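Local coordinates for protein pectate lyase/Amb allergen (Acidovorax citrulli, PDB 4HWV) that probably cleaves pectate, a plant cell-wall polysaccharide, in a calcium-dependent lyase reaction and serves its plant-pathogenic bacterium as a pathogenicity factor, at residues D124-Y129 / S256-T261; G132-G135 / V140-K143; P214-S217 / W222-E225. All blocks are in the same frame, centred on the assembly; numbering follows the deposited sequence.

Interaction 1 (D124-Y129 / S256-T261)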
ATOM      1  N   ASP A 124      -2.041  18.333  20.680  1.00  5.98           N
ATOM      2  CA  ASP A 124      -2.464  19.734  20.884  1.00  6.31           C
ATOM      3  C   ASP A 124      -3.349  20.239  19.750  1.00  6.18           C
ATOM      4  O   ASP A 124      -4.285  20.999  19.976  1.00  7.51           O
ATOM      5  CB  ASP A 124      -1.260  20.672  20.993  1.00  7.98           C
ATOM      6  CG  ASP A 124      -0.649  20.703  22.377  1.00  9.95           C
ATOM      7  OD1 ASP A 124      -0.989  19.855  23.242  1.00 11.53           O
ATOM      8  OD2 ASP A 124       0.206  21.590  22.585  1.00 10.88           O
ATOM      9  N   TYR A 125      -3.030  19.836  18.527  1.00  6.23           N
ATOM     10  CA  TYR A 125      -3.767  20.283  17.355  1.00  6.30           C
ATOM     11  C   TYR A 125      -5.213  19.783  17.402  1.00  6.04           C
ATOM     12  O   TYR A 125      -6.164  20.554  17.209  1.00  6.72           O
ATOM     13  CB  TYR A 125      -3.032  19.800  16.082  1.00  6.03           C
ATOM     14  CG  TYR A 125      -3.469  20.497  14.819  1.00  5.93           C
ATOM     15  CD1 TYR A 125      -4.527  19.996  14.069  1.00  6.28           C
ATOM     16  CD2 TYR A 125      -2.820  21.648  14.370  1.00  6.22           C
ATOM     17  CE1 TYR A 125      -4.945  20.629  12.898  1.00  6.16           C
ATOM     18  CE2 TYR A 125      -3.231  22.288  13.222  1.00  5.76           C
ATOM     19  CZ  TYR A 125      -4.289  21.775  12.484  1.00  5.50           C
ATOM     20  OH  TYR A 125      -4.723  22.394  11.332  1.00  6.55           O
ATOM     21  N   LEU A 126      -5.392  18.489  17.686  1.00  6.82           N
ATOM     22  CA  LEU A 126      -6.732  17.924  17.782  1.00  7.49           C
ATOM     23  C   LEU A 126      -7.504  18.564  18.946  1.00  7.84           C
ATOM     24  O   LEU A 126      -8.683  18.870  18.813  1.00  8.79           O
ATOM     25  CB  LEU A 126      -6.708  16.391  17.920  1.00  7.64           C
ATOM     26  CG  LEU A 126      -5.984  15.626  16.800  1.00  7.74           C
ATOM     27  CD1 LEU A 126      -6.257  14.126  16.927  1.00  8.64           C
ATOM     28  CD2 LEU A 126      -6.401  16.148  15.439  1.00  8.14           C
ATOM     29  N   ALA A 127      -6.827  18.785  20.074  1.00  8.14           N
ATOM     30  CA  ALA A 127      -7.494  19.375  21.239  1.00  8.25           C
ATOM     31  C   ALA A 127      -7.947  20.812  20.954  1.00  8.39           C
ATOM     32  O   ALA A 127      -9.017  21.258  21.404  1.00 10.38           O
ATOM     33  CB  ALA A 127      -6.578  19.340  22.463  1.00  8.52           C
ATOM     34  N   ALA A 128      -7.128  21.559  20.222  1.00  8.35           N
ATOM     35  CA  ALA A 128      -7.415  22.973  19.941  1.00  7.92           C
ATOM     36  C   ALA A 128      -8.488  23.155  18.883  1.00  7.97           C
ATOM     37  O   ALA A 128      -9.317  24.055  18.986  1.00  8.91           O
ATOM     38  CB  ALA A 128      -6.137  23.696  19.503  1.00  9.44           C
ATOM     39  N   TYR A 129      -8.465  22.308  17.857  1.00  7.40           N
ATOM     40  CA  TYR A 129      -9.202  22.613  16.638  1.00  7.49           C
ATOM     41  C   TYR A 129     -10.378  21.687  16.326  1.00  7.50           C
ATOM     42  O   TYR A 129     -11.092  21.918  15.357  1.00  8.16           O
ATOM     43  CB  TYR A 129      -8.241  22.719  15.440  1.00  6.59           C
ATOM     44  CG  TYR A 129      -7.133  23.722  15.676  1.00  7.19           C
ATOM     45  CD1 TYR A 129      -7.422  25.001  16.168  1.00  7.18           C
ATOM     46  CD2 TYR A 129      -5.808  23.388  15.448  1.00  7.08           C
ATOM     47  CE1 TYR A 129      -6.409  25.928  16.407  1.00  7.43           C
ATOM     48  CE2 TYR A 129      -4.791  24.288  15.693  1.00  7.27           C
ATOM     49  CZ  TYR A 129      -5.091  25.557  16.187  1.00  6.66           C
ATOM     50  OH  TYR A 129      -4.059  26.448  16.419  1.00  7.48           O
ATOM     51  N   SER A 256     -11.426   9.554  10.012  1.00  7.10           N
ATOM     52  CA  SER A 256     -11.600  10.681  10.911  1.00  7.13           C
ATOM     53  C   SER A 256     -10.979  10.402  12.259  1.00  7.51           C
ATOM     54  O   SER A 256     -11.051   9.277  12.767  1.00  8.65           O
ATOM     55  CB  SER A 256     -13.090  10.956  11.129  1.00  7.44           C
ATOM     56  OG  SER A 256     -13.233  12.085  11.981  1.00  7.76           O
ATOM     57  N   VAL A 257     -10.417  11.443  12.848  1.00  7.05           N
ATOM     58  CA  VAL A 257      -9.918  11.382  14.214  1.00  7.16           C
ATOM     59  C   VAL A 257     -10.847  12.137  15.181  1.00  7.62           C
ATOM     60  O   VAL A 257     -10.563  12.251  16.376  1.00  8.82           O
ATOM     61  CB  VAL A 257      -8.475  11.903  14.312  1.00  7.79           C
ATOM     62  CG1 VAL A 257      -7.527  10.948  13.597  1.00  8.09           C
ATOM     63  CG2 VAL A 257      -8.363  13.345  13.763  1.00  7.71           C
ATOM     64  N   TRP A 258     -11.966  12.642  14.669  1.00  7.50           N
ATOM     65  CA  TRP A 258     -12.969  13.251  15.532  1.00  7.54           C
ATOM     66  C   TRP A 258     -13.974  12.212  15.984  1.00  9.21           C
ATOM     67  O   TRP A 258     -14.348  11.307  15.223  1.00  9.52           O
ATOM     68  CB  TRP A 258     -13.740  14.340  14.797  1.00  7.78           C
ATOM     69  CG  TRP A 258     -12.947  15.405  14.087  1.00  7.57           C
ATOM     70  CD1 TRP A 258     -13.242  15.918  12.845  1.00  7.83           C
ATOM     71  CD2 TRP A 258     -11.808  16.152  14.564  1.00  7.90           C
ATOM     72  NE1 TRP A 258     -12.362  16.918  12.519  1.00  8.01           N
ATOM     73  CE2 TRP A 258     -11.464  17.076  13.543  1.00  7.57           C
ATOM     74  CE3 TRP A 258     -11.024  16.117  15.736  1.00  8.07           C
ATOM     75  CZ2 TRP A 258     -10.392  17.962  13.662  1.00  8.71           C
ATOM     76  CZ3 TRP A 258      -9.954  17.022  15.852  1.00  8.11           C
ATOM     77  CH2 TRP A 258      -9.656  17.922  14.815  1.00  8.31           C
ATOM     78  N   HIS A 259     -14.443  12.356  17.218  1.00  9.86           N
ATOM     79  CA  HIS A 259     -15.435  11.438  17.772  1.00 11.65           C
ATOM     80  C   HIS A 259     -16.371  12.246  18.659  1.00 10.90           C
ATOM     81  O   HIS A 259     -16.326  12.179  19.901  1.00 12.21           O
ATOM     82  CB  HIS A 259     -14.797  10.248  18.511  1.00 14.08           C
ATOM     83  CG  HIS A 259     -13.693  10.625  19.448  1.00 16.90           C
ATOM     84  ND1 HIS A 259     -13.886  10.768  20.804  1.00 18.68           N
ATOM     85  CD2 HIS A 259     -12.384  10.889  19.224  1.00 18.89           C
ATOM     86  CE1 HIS A 259     -12.738  11.093  21.378  1.00 19.23           C
ATOM     87  NE2 HIS A 259     -11.813  11.176  20.442  1.00 19.71           N
ATOM     88  N   GLU A 260     -17.228  13.008  17.987  1.00  9.98           N
ATOM     89  CA  GLU A 260     -18.173  13.893  18.655  1.00 10.60           C
ATOM     90  C   GLU A 260     -19.216  14.301  17.649  1.00 11.01           C
ATOM     91  O   GLU A 260     -19.014  14.181  16.429  1.00 11.21           O
ATOM     92  CB  GLU A 260     -17.463  15.131  19.225  1.00 11.70           C
ATOM     93  CG  GLU A 260     -16.636  15.934  18.189  1.00 13.77           C
ATOM     94  CD  GLU A 260     -15.884  17.103  18.833  1.00 16.63           C
ATOM     95  OE1 GLU A 260     -15.699  17.095  20.074  1.00 20.20           O
ATOM     96  OE2 GLU A 260     -15.494  18.035  18.119  1.00 16.20           O
ATOM     97  N   THR A 261     -20.351  14.755  18.173  1.00 11.52           N
ATOM     98  CA  THR A 261     -21.413  15.344  17.365  1.00 12.73           C
ATOM     99  C   THR A 261     -21.574  16.809  17.741  1.00 12.70           C
ATOM    100  O   THR A 261     -21.714  17.150  18.918  1.00 13.89           O
ATOM    101  CB  THR A 261     -22.729  14.577  17.551  1.00 14.45           C
ATOM    102  OG1 THR A 261     -22.534  13.231  17.086  1.00 17.02           O
ATOM    103  CG2 THR A 261     -23.856  15.243  16.767  1.00 14.78           C
TER

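Interaction 2 (G132-G135 / V140-K143)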
ATOM      1  N   GLY A 132     -15.899  20.655  18.413  1.00  9.96           N
ATOM      2  CA  GLY A 132     -16.453  20.931  19.731  1.00 10.77           C
ATOM      3  C   GLY A 132     -15.698  21.993  20.517  1.00 10.97           C
ATOM      4  O   GLY A 132     -16.247  22.577  21.445  1.00 12.70           O
ATOM      5  N   ALA A 133     -14.446  22.254  20.156  1.00 10.40           N
ATOM      6  CA  ALA A 133     -13.624  23.242  20.839  1.00 10.99           C
ATOM      7  C   ALA A 133     -13.539  24.537  20.041  1.00 11.50           C
ATOM      8  O   ALA A 133     -13.634  25.612  20.607  1.00 13.58           O
ATOM      9  CB  ALA A 133     -12.213  22.691  21.076  1.00 11.48           C
ATOM     10  N   TRP A 134     -13.358  24.431  18.727  1.00 10.91           N
ATOM     11  CA  TRP A 134     -13.057  25.612  17.917  1.00 10.34           C
ATOM     12  C   TRP A 134     -14.279  26.147  17.191  1.00 11.15           C
ATOM     13  O   TRP A 134     -14.332  27.320  16.835  1.00 12.79           O
ATOM     14  CB  TRP A 134     -11.993  25.252  16.878  1.00  9.42           C
ATOM     15  CG  TRP A 134     -11.452  26.419  16.115  1.00  8.85           C
ATOM     16  CD1 TRP A 134     -11.831  26.833  14.869  1.00  8.60           C
ATOM     17  CD2 TRP A 134     -10.411  27.321  16.539  1.00  9.58           C
ATOM     18  NE1 TRP A 134     -11.096  27.942  14.493  1.00  9.82           N
ATOM     19  CE2 TRP A 134     -10.224  28.264  15.502  1.00  9.32           C
ATOM     20  CE3 TRP A 134      -9.646  27.438  17.708  1.00  9.87           C
ATOM     21  CZ2 TRP A 134      -9.287  29.308  15.591  1.00  9.89           C
ATOM     22  CZ3 TRP A 134      -8.707  28.472  17.791  1.00 10.55           C
ATOM     23  CH2 TRP A 134      -8.538  29.393  16.738  1.00 10.55           C
ATOM     24  N   GLY A 135     -15.261  25.281  16.970  1.00 10.91           N
ATOM     25  CA  GLY A 135     -16.379  25.607  16.108  1.00 11.06           C
ATOM     26  C   GLY A 135     -15.984  25.677  14.643  1.00 10.86           C
ATOM     27  O   GLY A 135     -14.888  25.231  14.237  1.00 10.45           O
ATOM     28  N   VAL A 140      -8.480  28.114  11.382  1.00  9.37           N
ATOM     29  CA  VAL A 140      -7.653  27.890  12.554  1.00  9.94           C
ATOM     30  C   VAL A 140      -6.513  28.885  12.630  1.00  9.90           C
ATOM     31  O   VAL A 140      -6.016  29.369  11.604  1.00 10.26           O
ATOM     32  CB  VAL A 140      -7.111  26.435  12.625  1.00 10.65           C
ATOM     33  CG1 VAL A 140      -8.259  25.436  12.726  1.00  9.79           C
ATOM     34  CG2 VAL A 140      -6.230  26.118  11.415  1.00 12.10           C
ATOM     35  N   SER A 141      -6.096  29.178  13.859  1.00  9.13           N
ATOM     36  CA  SER A 141      -4.976  30.083  14.099  1.00  9.07           C
ATOM     37  C   SER A 141      -4.399  29.747  15.464  1.00  8.84           C
ATOM     38  O   SER A 141      -4.993  28.993  16.220  1.00  9.27           O
ATOM     39  CB  SER A 141      -5.444  31.537  14.075  1.00 10.40           C
ATOM     40  OG  SER A 141      -6.256  31.811  15.214  1.00 11.80           O
ATOM     41  N   GLY A 142      -3.245  30.315  15.793  1.00  8.72           N
ATOM     42  CA  GLY A 142      -2.648  30.078  17.092  1.00  8.86           C
ATOM     43  C   GLY A 142      -1.512  29.071  17.034  1.00  8.69           C
ATOM     44  O   GLY A 142      -1.138  28.556  15.971  1.00  8.53           O
ATOM     45  N   LYS A 143      -1.004  28.751  18.213  1.00  9.16           N
ATOM     46  CA  LYS A 143       0.245  28.033  18.358  1.00  9.16           C
ATOM     47  C   LYS A 143       0.296  26.657  17.664  1.00  8.13           C
ATOM     48  O   LYS A 143       1.226  26.415  16.911  1.00  7.41           O
ATOM     49  CB  LYS A 143       0.638  27.948  19.841  1.00 10.73           C
ATOM     50  CG  LYS A 143       1.802  27.022  20.134  1.00 12.51           C
ATOM     51  CD  LYS A 143       2.168  27.093  21.607  1.00 14.12           C
ATOM     52  CE  LYS A 143       3.209  26.068  21.958  1.00 15.45           C
ATOM     53  NZ  LYS A 143       3.570  26.205  23.396  1.00 16.34           N
TER

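Interaction 3 (P214-S217 / W222-E225)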
ATOM      1  N   PRO A 214     -11.887  24.387   9.428  1.00  8.83           N
ATOM      2  CA  PRO A 214     -13.263  24.297   9.944  1.00  9.52           C
ATOM      3  C   PRO A 214     -14.320  24.852   8.989  1.00  9.73           C
ATOM      4  O   PRO A 214     -15.476  24.466   9.096  1.00 10.31           O
ATOM      5  CB  PRO A 214     -13.229  25.158  11.218  1.00  9.21           C
ATOM      6  CG  PRO A 214     -11.770  25.215  11.613  1.00  8.73           C
ATOM      7  CD  PRO A 214     -10.988  25.142  10.324  1.00  8.95           C
ATOM      8  N   THR A 215     -13.937  25.762   8.101  1.00  9.67           N
ATOM      9  CA  THR A 215     -14.884  26.449   7.226  1.00 10.29           C
ATOM     10  C   THR A 215     -15.065  25.768   5.877  1.00 10.54           C
ATOM     11  O   THR A 215     -15.995  26.090   5.142  1.00 11.21           O
ATOM     12  CB  THR A 215     -14.499  27.947   7.013  1.00 11.09           C
ATOM     13  OG1 THR A 215     -13.323  28.051   6.197  1.00 11.68           O
ATOM     14  CG2 THR A 215     -14.246  28.637   8.349  1.00 11.91           C
ATOM     15  N   ASP A 216     -14.199  24.817   5.542  1.00 10.58           N
ATOM     16  CA  ASP A 216     -14.272  24.173   4.224  1.00 11.28           C
ATOM     17  C   ASP A 216     -15.540  23.321   4.144  1.00 11.43           C
ATOM     18  O   ASP A 216     -15.764  22.462   4.981  1.00 11.73           O
ATOM     19  CB  ASP A 216     -13.030  23.306   4.012  1.00 12.11           C
ATOM     20  CG  ASP A 216     -12.961  22.676   2.630  1.00 14.39           C
ATOM     21  OD1 ASP A 216     -13.988  22.506   1.948  1.00 16.79           O
ATOM     22  OD2 ASP A 216     -11.844  22.325   2.227  1.00 15.19           O
ATOM     23  N   SER A 217     -16.375  23.580   3.145  1.00 12.49           N
ATOM     24  CA  SER A 217     -17.648  22.872   2.990  1.00 12.74           C
ATOM     25  C   SER A 217     -18.563  23.080   4.202  1.00 13.11           C
ATOM     26  O   SER A 217     -19.454  22.269   4.469  1.00 13.19           O
ATOM     27  CB  SER A 217     -17.430  21.386   2.690  1.00 14.93           C
ATOM     28  OG  SER A 217     -16.537  21.243   1.599  1.00 16.34           O
ATOM     29  N   TRP A 222     -10.236  18.140   6.238  1.00  6.54           N
ATOM     30  CA  TRP A 222      -8.772  18.077   6.232  1.00  6.19           C
ATOM     31  C   TRP A 222      -8.278  18.223   4.806  1.00  6.05           C
ATOM     32  O   TRP A 222      -8.765  17.533   3.925  1.00  7.72           O
ATOM     33  CB  TRP A 222      -8.301  16.723   6.756  1.00  5.66           C
ATOM     34  CG  TRP A 222      -8.480  16.529   8.251  1.00  5.35           C
ATOM     35  CD1 TRP A 222      -9.528  15.902   8.880  1.00  6.27           C
ATOM     36  CD2 TRP A 222      -7.590  16.963   9.293  1.00  4.96           C
ATOM     37  NE1 TRP A 222      -9.338  15.931  10.242  1.00  6.37           N
ATOM     38  CE2 TRP A 222      -8.169  16.581  10.527  1.00  5.69           C
ATOM     39  CE3 TRP A 222      -6.366  17.641   9.303  1.00  5.59           C
ATOM     40  CZ2 TRP A 222      -7.541  16.805  11.746  1.00  5.80           C
ATOM     41  CZ3 TRP A 222      -5.755  17.890  10.521  1.00  5.73           C
ATOM     42  CH2 TRP A 222      -6.350  17.475  11.728  1.00  5.66           C
ATOM     43  N   ASN A 223      -7.288  19.084   4.599  1.00  5.67           N
ATOM     44  CA  ASN A 223      -6.729  19.274   3.268  1.00  6.52           C
ATOM     45  C   ASN A 223      -5.227  19.151   3.286  1.00  5.67           C
ATOM     46  O   ASN A 223      -4.567  19.591   4.240  1.00  6.33           O
ATOM     47  CB  ASN A 223      -7.090  20.645   2.700  1.00  8.98           C
ATOM     48  CG  ASN A 223      -8.590  20.812   2.494  1.00 10.96           C
ATOM     49  OD1 ASN A 223      -9.220  20.090   1.705  1.00 12.92           O
ATOM     50  ND2 ASN A 223      -9.167  21.781   3.172  1.00 11.57           N
ATOM     51  N   SER A 224      -4.698  18.602   2.192  1.00  4.81           N
ATOM     52  CA  SER A 224      -3.267  18.442   1.979  1.00  4.81           C
ATOM     53  C   SER A 224      -2.829  19.171   0.721  1.00  5.05           C
ATOM     54  O   SER A 224      -3.654  19.611  -0.090  1.00  6.29           O
ATOM     55  CB  SER A 224      -2.914  16.959   1.913  1.00  4.76           C
ATOM     56  OG  SER A 224      -2.890  16.396   3.215  1.00  5.27           O
ATOM     57  N   GLU A 225      -1.521  19.306   0.564  1.00  4.07           N
ATOM     58  CA  GLU A 225      -0.966  20.264  -0.381  1.00  5.07           C
ATOM     59  C   GLU A 225      -0.228  19.687  -1.586  1.00  5.20           C
ATOM     60  O   GLU A 225       0.102  20.445  -2.504  1.00  5.62           O
ATOM     61  CB  GLU A 225      -0.012  21.197   0.374  1.00  7.08           C
ATOM     62  CG  GLU A 225      -0.712  22.070   1.406  1.00 10.44           C
ATOM     63  CD  GLU A 225      -1.651  23.059   0.765  1.00 14.29           C
ATOM     64  OE1 GLU A 225      -1.200  23.712  -0.195  1.00 15.57           O
ATOM     65  OE2 GLU A 225      -2.826  23.185   1.220  1.00 16.68           O
TER
HETATM   66  O   HOH W   1     -11.567  20.140   0.727  1.00 17.78           O

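Interaction 1 (D124-Y129 / S256-T261)
Leu-126 reaches from the last turns of helix 118-129 into the angle between Val-257 and the indole of Trp-258, an apolar contact between a surface helix and a long loop of the right-handed parallel beta-helix of polysaccharide lyase family 1. The Leu-126 CD2 methyl is shared: it lies 3.7 Å from Trp-258 CZ3 and 3.8 Å from Val-257 CG2. Leu-126 CD1 takes the other flank, 3.9 Å from the same Val-257 CG2, so the leucine fork straddles this methyl while the two side chains cross at about a right angle. Against the indole the leucine runs obliquely. The far rim of the six-membered ring lies against the helix backbone, with Leu-126 CA in the ring plane at its edge and Trp-258 CZ3 3.7 Å from Leu-126 O. Trp-258 CH2 comes obliquely to within 4.1 Å of Tyr-129 C.

The indole gets there by a turn of its side chain: CG lies anti to the carbonyl carbon (chi1 -51°), and although CB does not face the helix, the benzo end does. Outside this first shell, Trp-222 of strand 221-223 touches both Leu-126 and Val-257 and meets the Trp-258 ring at a shallow angle, while Trp-212 meets Trp-258 edge-to-face. On the helix, one turn apart, Tyr-129 sets its ring edge over the middle of the Tyr-125 ring, CD2 standing 3.4 Å above that plane. A salt bridge from Glu-260 to Arg-130 ties the loop to the chain just past the helix. The approach to the tryptophan is itself shaped by an ST turn, in which Trp-258 N donates to Ser-256 OG over 3.0 Å with an N-H...O angle of 153°.

Interaction 2 (G132-G135 / V140-K143)
The indole nitrogen NE1 of Trp-134 donates to the carbonyl O of Arg-138, with a second, weak bond to Thr-139 O, and the turn between the two segments is thereby fastened to the tryptophan that packs on Val-140 and Ser-141. Arg-138 also makes a cation-pi contact with this ring. The indole is swung out with CG on the far side of CA from the backbone N (chi1 -172°), which carries its benzo edge along the returning chain: Trp-134 CZ2 lies 3.6 Å from Ser-141 N and 3.7 Å from Val-140 CA. Over one face, towards the rim, stands Val-140 CG1, 4.2 Å from Trp-134 NE1. The corner of the ring meets the serine, Trp-134 CH2 being 3.6 Å from Ser-141 O and 3.7 Å from Ser-141 OG.

What is joined is a short surface loop linking helix 131-134 to helix 143-159: the first helix breaks at Gly-135, where phi becomes positive (71°), and Gly-142 takes the N-cap position of the second. Tyr-129 of helix 118-129 packs edge-to-face with Trp-134, touches Val-140, and its OH is hydrogen-bonded to Ser-141 O.

Interaction 3 (P214-S217 / W222-E225)
Two staggered torsions send Asp-216 and Asn-223 at each other from opposite directions: the aspartate extends its CG trans to the backbone N (chi1 -176°), whereas the asparagine turns its CG trans to the carbonyl carbon (chi1 -64°). Asn-223 ND2 then donates to Asp-216 OD2 over 2.9 Å, nearly straight at 161°. The oxygen uses its anti lone pair, pointing away from its twin, and lies close to the amide plane; carboxylate and amide are themselves nearly coplanar.

The pair spans an antiparallel beta hairpin. Strands 211-213 and 221-223 form its arms, Asp-216 sits in the connecting loop, and Asn-223, backbone-bonded to Gln-211, belongs to the second strand, where Trp-222 turns to the other side. One water donates to Asp-216 OD2 at 2.7 Å; its approach to Asn-223 OD1, 2.5 Å, is suspiciously short, so a water bridge between the two side chains is uncertain. Asp-216 OD2 and Asn-223 OD1, both acceptors, stand 3.5 Å apart. Both carboxylate oxygens are engaged, since Ser-217 OG donates to Asp-216 OD1 over 2.9 Å, on its anti side and tilted out of the plane. The side chain of Asn-223 lies about 6 Å from that of Asp-278, a calcium ligand.

Overall arrangement
All three contacts lie on the same side of the chain's centre. Interaction 2 sits about 10 Å, centre to centre, from interaction 1, and interaction 3 about 14 Å from either. Along the chain, interactions 2 and 3 follow each other within the stretch of chain between the two segments of interaction 1. Helices 118-129 and 131-134 are consecutive, so interactions 1 and 2 draw on successive helices. The hairpin of interaction 3 lies against them: Trp-222 packs on Tyr-125, and Pro-214 on Trp-134 and Val-140. A continuous set of contacts therefore runs from the outer helices to a hairpin whose Asn-223 side chain is about 10 Å from the bound calcium ion.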